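PDB 4YHE: GH5 from Bacteroidetes bacterium AC2a, which probably hydrolyses beta-glucosidic linkages in cellulose, acting as an endoglucanase-type family 5 glycoside hydrolase with a TIM-barrel fold. Local coordinates for residues N255-D263 with Y381-R389; E295-S303 with S336-G344. One frame throughout, in Å; residues are numbered along the deposited sequence.

How the contacts relate
Both contacts fasten loops of the eight-stranded TIM barrel, and they lie on the same side of the chain's centre. Contact 2, about 17 Å from the centre of the chain to its own centre, ties the loops that follow strands 291-296 and 327-332. Contact 1, its centre about 27 Å from the centre of the chain, clamps the C-terminal tail onto the loop 255-263. Their centres are about 18 Å apart, yet they touch: Asn255 OD1 lies 2.8 Å from Arg301 NH1, a probable hydrogen bond. Asp306 adds a second link, pairing with Arg389 while its backbone N is capped by Ser303. Segment 295-303 begins at Glu295, at the end of the seventh barrel strand, consistent with the nucleophile position of family 5 enzymes; contact 1 is peripheral.

Contact 1 (N255-D263 with Y381-R389); sequences NEWGHTGKD and YDSAPESSR
Glu256, His259 and Thr260 anchor the C-terminal tail in a largely polar surface contact, where the loop between helices 246-249 and 270-285 receives the chain running out of helix 377-382. Glu256 points at the tail: CG lies anti to the carbonyl carbon (chi1 -65°) and the chain is extended beyond it, bringing one carboxylate oxygen to the Ser387 hydroxyl and the other to the backbone N of Ser388. OE1 takes the Ser387 OG hydroxyl on its syn lone pair at 2.8 Å, while the backbone N-H groups of Lys262 and Asp263 bind the same oxygen. OE2 uses its own syn lone pair for Ser388 N, 2.9 Å away, and a water links it to Ser388 OG. Ser387 OG in turn accepts from Arg389 N, forming an ST turn. Thr260 OG1 donates to Pro385 O across 2.6 Å in the carbonyl plane, and a second water joins Thr260 O to Ser387 N. At the other end the rings of His259 and Tyr381 form an offset stack, 3.5 Å between centroids and only 4° from parallel, with the Thr260 methyl against the opposite imidazole face. Glu270 holds His259 ND1. Arg389 NH1 sits 3.1 Å from Asp263 OD2, but the oxygen lies well out of the guanidinium plane, with the two planes at 90°, a salt bridge of charges with no N-H directed at it; Asp306 binds NH2. With three donors on OE1, the buried Glu256 carboxylate is likely to stay ionised, and Glu270 may favour a cationic His259 over the tyrosine ring.

Contact 2 (E295-S303 with S336-G344); sequences EFGAVRRAS and SKAGNDGFG
Val299 and Arg300 meet the turn of 336-344 through both backbone and side chain. Arg300 N donates to Gly342 O at 2.9 Å, and Arg300 O accepts from Gly339 N at 2.8 Å. Beside this pair, Val299 CG1 makes a CH-pi contact over one face of Phe343, 3.7 Å from the ring centroid, while the ring edge faces Gly297. The Arg300 chain runs extended until it bends at chi3 (71°), which carries NH2 to Ser336 O, 2.9 Å away; NE adds a weak bond to the same oxygen, and Ala338 CB lies over a guanidinium face. With an alanine in place of Arg300, Ser336 O would probably lose these donors and the Ala338 methyl its flat partner. Farther out, Gly339 to Gly342 form a type II turn, braced by Lys337 NZ, which binds the carbonyls of Ala338 and Asn340. Arg301 NE holds Val299 O from above the carbonyl plane while Arg301 NH1 bonds to Asn255 OD1, and Tyr330 OH binds Phe343 O. The contact thus joins the loops after the last two barrel strands, at the C-terminal strand ends where a TIM-barrel glycosidase of this family has its active site.

Contact 1 (N255-D263 with Y381-R389)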
loop_
_atom_site.group_PDB
_atom_site.type_symbol
_atom_site.label_atom_id
_atom_site.label_comp_id
_atom_site.label_asym_id
_atom_site.label_seq_id
_atom_site.Cartn_x
_atom_site.Cartn_y
_atom_site.Cartn_z
ATOM N N ASN A 255 -17.569 2.293 -16.208
ATOM C CA ASN A 255 -16.480 3.126 -16.664
ATOM C C ASN A 255 -16.663 4.620 -16.460
ATOM O O ASN A 255 -15.896 5.404 -16.992
ATOM C CB ASN A 255 -16.147 2.753 -18.116
ATOM C CG ASN A 255 -15.431 1.426 -18.195
ATOM O OD1 ASN A 255 -14.286 1.314 -17.784
ATOM N ND2 ASN A 255 -16.135 0.397 -18.627
ATOM N N GLU A 256 -17.645 4.991 -15.656
ATOM C CA GLU A 256 -17.798 6.361 -15.191
ATOM C C GLU A 256 -17.931 6.374 -13.662
ATOM O O GLU A 256 -18.238 5.345 -13.041
ATOM C CB GLU A 256 -18.997 7.006 -15.913
ATOM C CG GLU A 256 -18.788 7.150 -17.416
ATOM C CD GLU A 256 -19.921 7.837 -18.186
ATOM O OE1 GLU A 256 -21.067 7.884 -17.698
ATOM O OE2 GLU A 256 -19.648 8.320 -19.312
ATOM N N TRP A 257 -17.700 7.534 -13.049
ATOM C CA TRP A 257 -17.738 7.667 -11.596
ATOM C C TRP A 257 -18.138 9.063 -11.211
ATOM O O TRP A 257 -17.745 10.030 -11.876
ATOM C CB TRP A 257 -16.361 7.339 -10.984
ATOM C CG TRP A 257 -16.292 7.414 -9.486
ATOM C CD1 TRP A 257 -16.623 6.419 -8.592
ATOM C CD2 TRP A 257 -15.856 8.521 -8.694
ATOM N NE1 TRP A 257 -16.428 6.845 -7.313
ATOM C CE2 TRP A 257 -15.927 8.121 -7.344
ATOM C CE3 TRP A 257 -15.369 9.801 -8.994
ATOM C CZ2 TRP A 257 -15.557 8.957 -6.299
ATOM C CZ3 TRP A 257 -15.028 10.621 -7.962
ATOM C CH2 TRP A 257 -15.129 10.213 -6.627
ATOM N N GLY A 258 -18.944 9.150 -10.162
ATOM C CA GLY A 258 -19.357 10.409 -9.594
ATOM C C GLY A 258 -20.669 10.939 -10.143
ATOM O O GLY A 258 -21.328 10.319 -10.983
ATOM N N HIS A 259 -20.974 12.152 -9.704
ATOM C CA HIS A 259 -22.276 12.743 -9.890
ATOM C C HIS A 259 -22.598 13.089 -11.344
ATOM O O HIS A 259 -23.765 13.175 -11.681
ATOM C CB HIS A 259 -22.417 13.959 -8.984
ATOM C CG HIS A 259 -21.660 15.160 -9.462
ATOM N ND1 HIS A 259 -20.300 15.303 -9.288
ATOM C CD2 HIS A 259 -22.085 16.292 -10.076
ATOM C CE1 HIS A 259 -19.919 16.478 -9.766
ATOM N NE2 HIS A 259 -20.978 17.083 -10.272
ATOM N N THR A 260 -21.601 13.267 -12.203
ATOM C CA THR A 260 -21.865 13.467 -13.634
ATOM C C THR A 260 -21.817 12.190 -14.464
ATOM O O THR A 260 -22.126 12.192 -15.653
ATOM C CB THR A 260 -20.887 14.487 -14.269
ATOM O OG1 THR A 260 -19.531 14.015 -14.161
ATOM C CG2 THR A 260 -21.005 15.838 -13.576
ATOM N N GLY A 261 -21.403 11.084 -13.857
ATOM C CA GLY A 261 -21.384 9.805 -14.571
ATOM C C GLY A 261 -22.775 9.239 -14.772
ATOM O O GLY A 261 -23.646 9.418 -13.940
ATOM N N LYS A 262 -22.959 8.522 -15.866
ATOM C CA LYS A 262 -24.155 7.707 -16.052
ATOM C C LYS A 262 -23.859 6.204 -15.906
ATOM O O LYS A 262 -24.659 5.473 -15.333
ATOM C CB LYS A 262 -24.777 7.995 -17.419
ATOM C CG LYS A 262 -25.227 9.441 -17.596
ATOM C CD LYS A 262 -26.502 9.719 -16.825
ATOM C CE LYS A 262 -26.950 11.161 -16.995
ATOM N NZ LYS A 262 -27.110 11.507 -18.440
ATOM N N ASP A 263 -22.725 5.754 -16.433
ATOM C CA ASP A 263 -22.337 4.327 -16.338
ATOM C C ASP A 263 -21.559 4.144 -15.032
ATOM O O ASP A 263 -20.339 3.958 -15.039
ATOM C CB ASP A 263 -21.502 3.941 -17.543
ATOM C CG ASP A 263 -21.055 2.494 -17.526
ATOM O OD1 ASP A 263 -21.861 1.637 -17.149
ATOM O OD2 ASP A 263 -19.890 2.239 -17.911
ATOM N N TYR A 381 -15.380 18.949 -7.869
ATOM C CA TYR A 381 -16.750 18.491 -8.075
ATOM C C TYR A 381 -17.458 19.223 -9.224
ATOM O O TYR A 381 -17.978 18.608 -10.170
ATOM C CB TYR A 381 -17.541 18.691 -6.780
ATOM C CG TYR A 381 -18.880 18.017 -6.719
ATOM C CD1 TYR A 381 -20.047 18.673 -7.142
ATOM C CD2 TYR A 381 -19.003 16.721 -6.193
ATOM C CE1 TYR A 381 -21.283 18.051 -7.051
ATOM C CE2 TYR A 381 -20.234 16.097 -6.114
ATOM C CZ TYR A 381 -21.366 16.766 -6.540
ATOM O OH TYR A 381 -22.575 16.147 -6.462
ATOM N N ASP A 382 -17.436 20.547 -9.168
ATOM C CA ASP A 382 -18.143 21.358 -10.178
ATOM C C ASP A 382 -17.518 21.275 -11.564
ATOM O O ASP A 382 -18.147 21.654 -12.553
ATOM C CB ASP A 382 -18.175 22.836 -9.755
ATOM C CG ASP A 382 -18.944 23.068 -8.472
ATOM O OD1 ASP A 382 -19.766 22.207 -8.080
ATOM O OD2 ASP A 382 -18.703 24.128 -7.840
ATOM N N SER A 383 -16.278 20.815 -11.646
ATOM C CA SER A 383 -15.597 20.674 -12.926
ATOM C C SER A 383 -15.615 19.234 -13.469
ATOM O O SER A 383 -14.904 18.935 -14.443
ATOM C CB SER A 383 -14.149 21.164 -12.796
ATOM O OG SER A 383 -13.383 20.302 -11.955
ATOM N N ALA A 384 -16.432 18.358 -12.871
ATOM C CA ALA A 384 -16.462 16.945 -13.280
ATOM C C ALA A 384 -16.852 16.790 -14.756
ATOM O O ALA A 384 -17.702 17.519 -15.266
ATOM C CB ALA A 384 -17.431 16.157 -12.417
ATOM N N PRO A 385 -16.286 15.788 -15.439
ATOM C CA PRO A 385 -16.501 15.704 -16.888
ATOM C C PRO A 385 -17.888 15.189 -17.320
ATOM O O PRO A 385 -18.661 14.629 -16.538
ATOM C CB PRO A 385 -15.419 14.722 -17.327
ATOM C CG PRO A 385 -15.264 13.798 -16.134
ATOM C CD PRO A 385 -15.471 14.663 -14.926
ATOM N N GLU A 386 -18.167 15.343 -18.598
ATOM C CA GLU A 386 -19.467 14.973 -19.156
ATOM C C GLU A 386 -19.560 13.494 -19.528
ATOM O O GLU A 386 -18.651 12.953 -20.148
ATOM C CB GLU A 386 -19.640 15.801 -20.414
ATOM C CG GLU A 386 -21.004 15.779 -21.045
ATOM C CD GLU A 386 -21.102 16.909 -22.051
ATOM O OE1 GLU A 386 -20.135 17.119 -22.824
ATOM O OE2 GLU A 386 -22.118 17.614 -22.014
ATOM N N SER A 387 -20.656 12.834 -19.176
ATOM C CA SER A 387 -20.813 11.439 -19.542
ATOM C C SER A 387 -20.832 11.257 -21.060
ATOM O O SER A 387 -21.296 12.132 -21.798
ATOM C CB SER A 387 -22.094 10.872 -18.942
ATOM O OG SER A 387 -22.385 9.616 -19.515
ATOM N N SER A 388 -20.344 10.110 -21.524
ATOM C CA SER A 388 -20.428 9.777 -22.943
ATOM C C SER A 388 -21.485 8.688 -23.173
ATOM O O SER A 388 -21.414 7.947 -24.158
ATOM C CB SER A 388 -19.042 9.380 -23.501
ATOM O OG SER A 388 -18.543 8.178 -22.909
ATOM N N ARG A 389 -22.463 8.612 -22.260
ATOM C CA ARG A 389 -23.627 7.708 -22.372
ATOM C C ARG A 389 -24.968 8.359 -22.001
ATOM O O ARG A 389 -25.055 9.563 -21.719
ATOM C CB ARG A 389 -23.426 6.480 -21.489
ATOM C CG ARG A 389 -22.351 5.536 -22.000
ATOM C CD ARG A 389 -21.150 5.469 -21.091
ATOM N NE ARG A 389 -20.108 4.611 -21.657
ATOM C CZ ARG A 389 -19.042 4.170 -20.998
ATOM N NH1 ARG A 389 -18.871 4.494 -19.735
ATOM N NH2 ARG A 389 -18.146 3.389 -21.598
HETATM O O HOH W 1 -17.303 8.575 -20.613
HETATM O O HOH W 2 -22.745 14.086 -17.574
#

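Contact 2 (E295-S303 with S336-G344)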
loop_
_atom_site.group_PDB
_atom_site.type_symbol
_atom_site.label_atom_id
_atom_site.label_comp_id
_atom_site.label_asym_id
_atom_site.label_seq_id
_atom_site.Cartn_x
_atom_site.Cartn_y
_atom_site.Cartn_z
ATOM N N GLU A 295 -1.641 1.464 -1.008
ATOM C CA GLU A 295 -2.090 1.299 -2.379
ATOM C C GLU A 295 -3.380 2.001 -2.616
ATOM O O GLU A 295 -4.303 1.902 -1.792
ATOM C CB GLU A 295 -2.332 -0.182 -2.700
ATOM C CG GLU A 295 -1.117 -1.038 -2.563
ATOM C CD GLU A 295 -1.385 -2.536 -2.783
ATOM O OE1 GLU A 295 -2.389 -2.881 -3.424
ATOM O OE2 GLU A 295 -0.561 -3.323 -2.309
ATOM N N PHE A 296 -3.462 2.739 -3.725
ATOM C CA PHE A 296 -4.747 3.156 -4.272
ATOM C C PHE A 296 -4.645 3.189 -5.765
ATOM O O PHE A 296 -3.559 3.210 -6.331
ATOM C CB PHE A 296 -5.236 4.526 -3.717
ATOM C CG PHE A 296 -4.583 5.712 -4.393
ATOM C CD1 PHE A 296 -3.273 6.046 -4.085
ATOM C CD2 PHE A 296 -5.251 6.435 -5.364
ATOM C CE1 PHE A 296 -2.638 7.131 -4.706
ATOM C CE2 PHE A 296 -4.635 7.534 -5.999
ATOM C CZ PHE A 296 -3.317 7.871 -5.668
ATOM N N GLY A 297 -5.783 3.207 -6.416
ATOM C CA GLY A 297 -5.793 3.474 -7.832
ATOM C C GLY A 297 -7.069 3.083 -8.511
ATOM O O GLY A 297 -8.009 2.581 -7.878
ATOM N N ALA A 298 -7.069 3.331 -9.808
ATOM C CA ALA A 298 -8.134 2.972 -10.726
ATOM C C ALA A 298 -7.476 2.676 -12.060
ATOM O O ALA A 298 -6.569 3.427 -12.525
ATOM C CB ALA A 298 -9.137 4.112 -10.884
ATOM N N VAL A 299 -7.976 1.647 -12.729
ATOM C CA VAL A 299 -7.432 1.265 -14.012
ATOM C C VAL A 299 -7.660 2.269 -15.138
ATOM O O VAL A 299 -8.559 3.116 -15.101
ATOM C CB VAL A 299 -7.896 -0.129 -14.464
ATOM C CG1 VAL A 299 -7.468 -1.165 -13.424
ATOM C CG2 VAL A 299 -9.394 -0.179 -14.766
ATOM N N ARG A 300 -6.808 2.157 -16.143
ATOM C CA ARG A 300 -6.862 2.976 -17.334
ATOM C C ARG A 300 -8.066 2.584 -18.193
ATOM O O ARG A 300 -8.529 1.435 -18.169
ATOM C CB ARG A 300 -5.567 2.787 -18.144
ATOM C CG ARG A 300 -5.396 3.757 -19.320
ATOM C CD ARG A 300 -4.084 3.554 -20.051
ATOM N NE ARG A 300 -4.028 2.318 -20.827
ATOM C CZ ARG A 300 -4.541 2.182 -22.054
ATOM N NH1 ARG A 300 -5.210 3.177 -22.635
ATOM N NH2 ARG A 300 -4.393 1.044 -22.690
ATOM N N ARG A 301 -8.534 3.534 -18.988
ATOM C CA ARG A 301 -9.651 3.291 -19.901
ATOM C C ARG A 301 -9.270 3.469 -21.361
ATOM O O ARG A 301 -8.458 4.348 -21.693
ATOM C CB ARG A 301 -10.793 4.257 -19.573
ATOM C CG ARG A 301 -11.085 4.379 -18.099
ATOM C CD ARG A 301 -11.649 3.104 -17.486
ATOM N NE ARG A 301 -11.230 2.988 -16.089
ATOM C CZ ARG A 301 -11.962 2.504 -15.084
ATOM N NH1 ARG A 301 -13.201 2.067 -15.266
ATOM N NH2 ARG A 301 -11.440 2.464 -13.870
ATOM N N ALA A 302 -9.921 2.717 -22.246
ATOM C CA ALA A 302 -9.643 2.846 -23.703
ATOM C C ALA A 302 -10.176 4.143 -24.350
ATOM O O ALA A 302 -9.492 4.796 -25.145
ATOM C CB ALA A 302 -10.136 1.607 -24.444
ATOM N N SER A 303 -11.368 4.550 -23.950
ATOM C CA SER A 303 -12.012 5.755 -24.476
ATOM C C SER A 303 -11.500 7.008 -23.791
ATOM O O SER A 303 -11.299 7.029 -22.583
ATOM C CB SER A 303 -13.547 5.603 -24.335
ATOM O OG SER A 303 -14.161 6.653 -23.600
ATOM N N SER A 336 0.244 -2.022 -19.328
ATOM C CA SER A 336 -0.191 -0.894 -20.157
ATOM C C SER A 336 -1.623 -1.022 -20.704
ATOM O O SER A 336 -2.129 -0.105 -21.290
ATOM C CB SER A 336 0.779 -0.682 -21.329
ATOM O OG SER A 336 0.724 -1.805 -22.176
ATOM N N LYS A 337 -2.293 -2.137 -20.463
ATOM C CA LYS A 337 -3.646 -2.331 -20.966
ATOM C C LYS A 337 -4.715 -1.401 -20.371
ATOM O O LYS A 337 -4.517 -0.764 -19.330
ATOM C CB LYS A 337 -4.081 -3.794 -20.751
ATOM C CG LYS A 337 -4.533 -4.105 -19.344
ATOM C CD LYS A 337 -4.651 -5.605 -19.123
ATOM C CE LYS A 337 -5.853 -6.228 -19.812
ATOM N NZ LYS A 337 -7.160 -5.685 -19.346
ATOM N N ALA A 338 -5.855 -1.348 -21.053
ATOM C CA ALA A 338 -7.041 -0.677 -20.566
ATOM C C ALA A 338 -7.842 -1.727 -19.824
ATOM O O ALA A 338 -7.709 -2.902 -20.101
ATOM C CB ALA A 338 -7.864 -0.109 -21.718
ATOM N N GLY A 339 -8.682 -1.297 -18.897
ATOM C CA GLY A 339 -9.537 -2.228 -18.155
ATOM C C GLY A 339 -8.811 -2.945 -17.042
ATOM O O GLY A 339 -7.769 -2.524 -16.568
ATOM N N ASN A 340 -9.370 -4.083 -16.659
ATOM C CA ASN A 340 -8.880 -4.908 -15.583
ATOM C C ASN A 340 -7.358 -5.093 -15.616
ATOM O O ASN A 340 -6.801 -5.455 -16.650
ATOM C CB ASN A 340 -9.572 -6.283 -15.710
ATOM C CG ASN A 340 -9.430 -7.114 -14.489
ATOM O OD1 ASN A 340 -10.172 -6.941 -13.523
ATOM N ND2 ASN A 340 -8.498 -8.056 -14.521
ATOM N N ASP A 341 -6.721 -4.801 -14.487
ATOM C CA ASP A 341 -5.253 -4.809 -14.260
ATOM C C ASP A 341 -4.416 -3.773 -14.987
ATOM O O ASP A 341 -3.194 -3.805 -14.918
ATOM C CB ASP A 341 -4.651 -6.195 -14.423
ATOM C CG ASP A 341 -4.584 -6.913 -13.113
ATOM O OD1 ASP A 341 -3.951 -6.386 -12.135
ATOM O OD2 ASP A 341 -5.239 -7.962 -13.042
ATOM N N GLY A 342 -5.086 -2.825 -15.603
ATOM C CA GLY A 342 -4.415 -1.817 -16.375
ATOM C C GLY A 342 -3.978 -0.682 -15.516
ATOM O O GLY A 342 -4.600 0.383 -15.566
ATOM N N PHE A 343 -2.934 -0.901 -14.707
ATOM C CA PHE A 343 -2.448 0.160 -13.760
ATOM C C PHE A 343 -1.097 0.830 -14.150
ATOM O O PHE A 343 -0.627 1.739 -13.459
ATOM C CB PHE A 343 -2.285 -0.415 -12.344
ATOM C CG PHE A 343 -3.586 -0.770 -11.634
ATOM C CD1 PHE A 343 -4.409 0.226 -11.086
ATOM C CD2 PHE A 343 -3.981 -2.110 -11.468
ATOM C CE1 PHE A 343 -5.574 -0.081 -10.398
ATOM C CE2 PHE A 343 -5.167 -2.416 -10.793
ATOM C CZ PHE A 343 -5.936 -1.418 -10.218
ATOM N N GLY A 344 -0.425 0.353 -15.194
ATOM C CA GLY A 344 0.907 0.834 -15.494
ATOM C C GLY A 344 0.871 2.269 -15.995
ATOM O O GLY A 344 0.169 2.570 -16.953
HETATM O O HOH W 3 -2.582 0.833 -18.221
#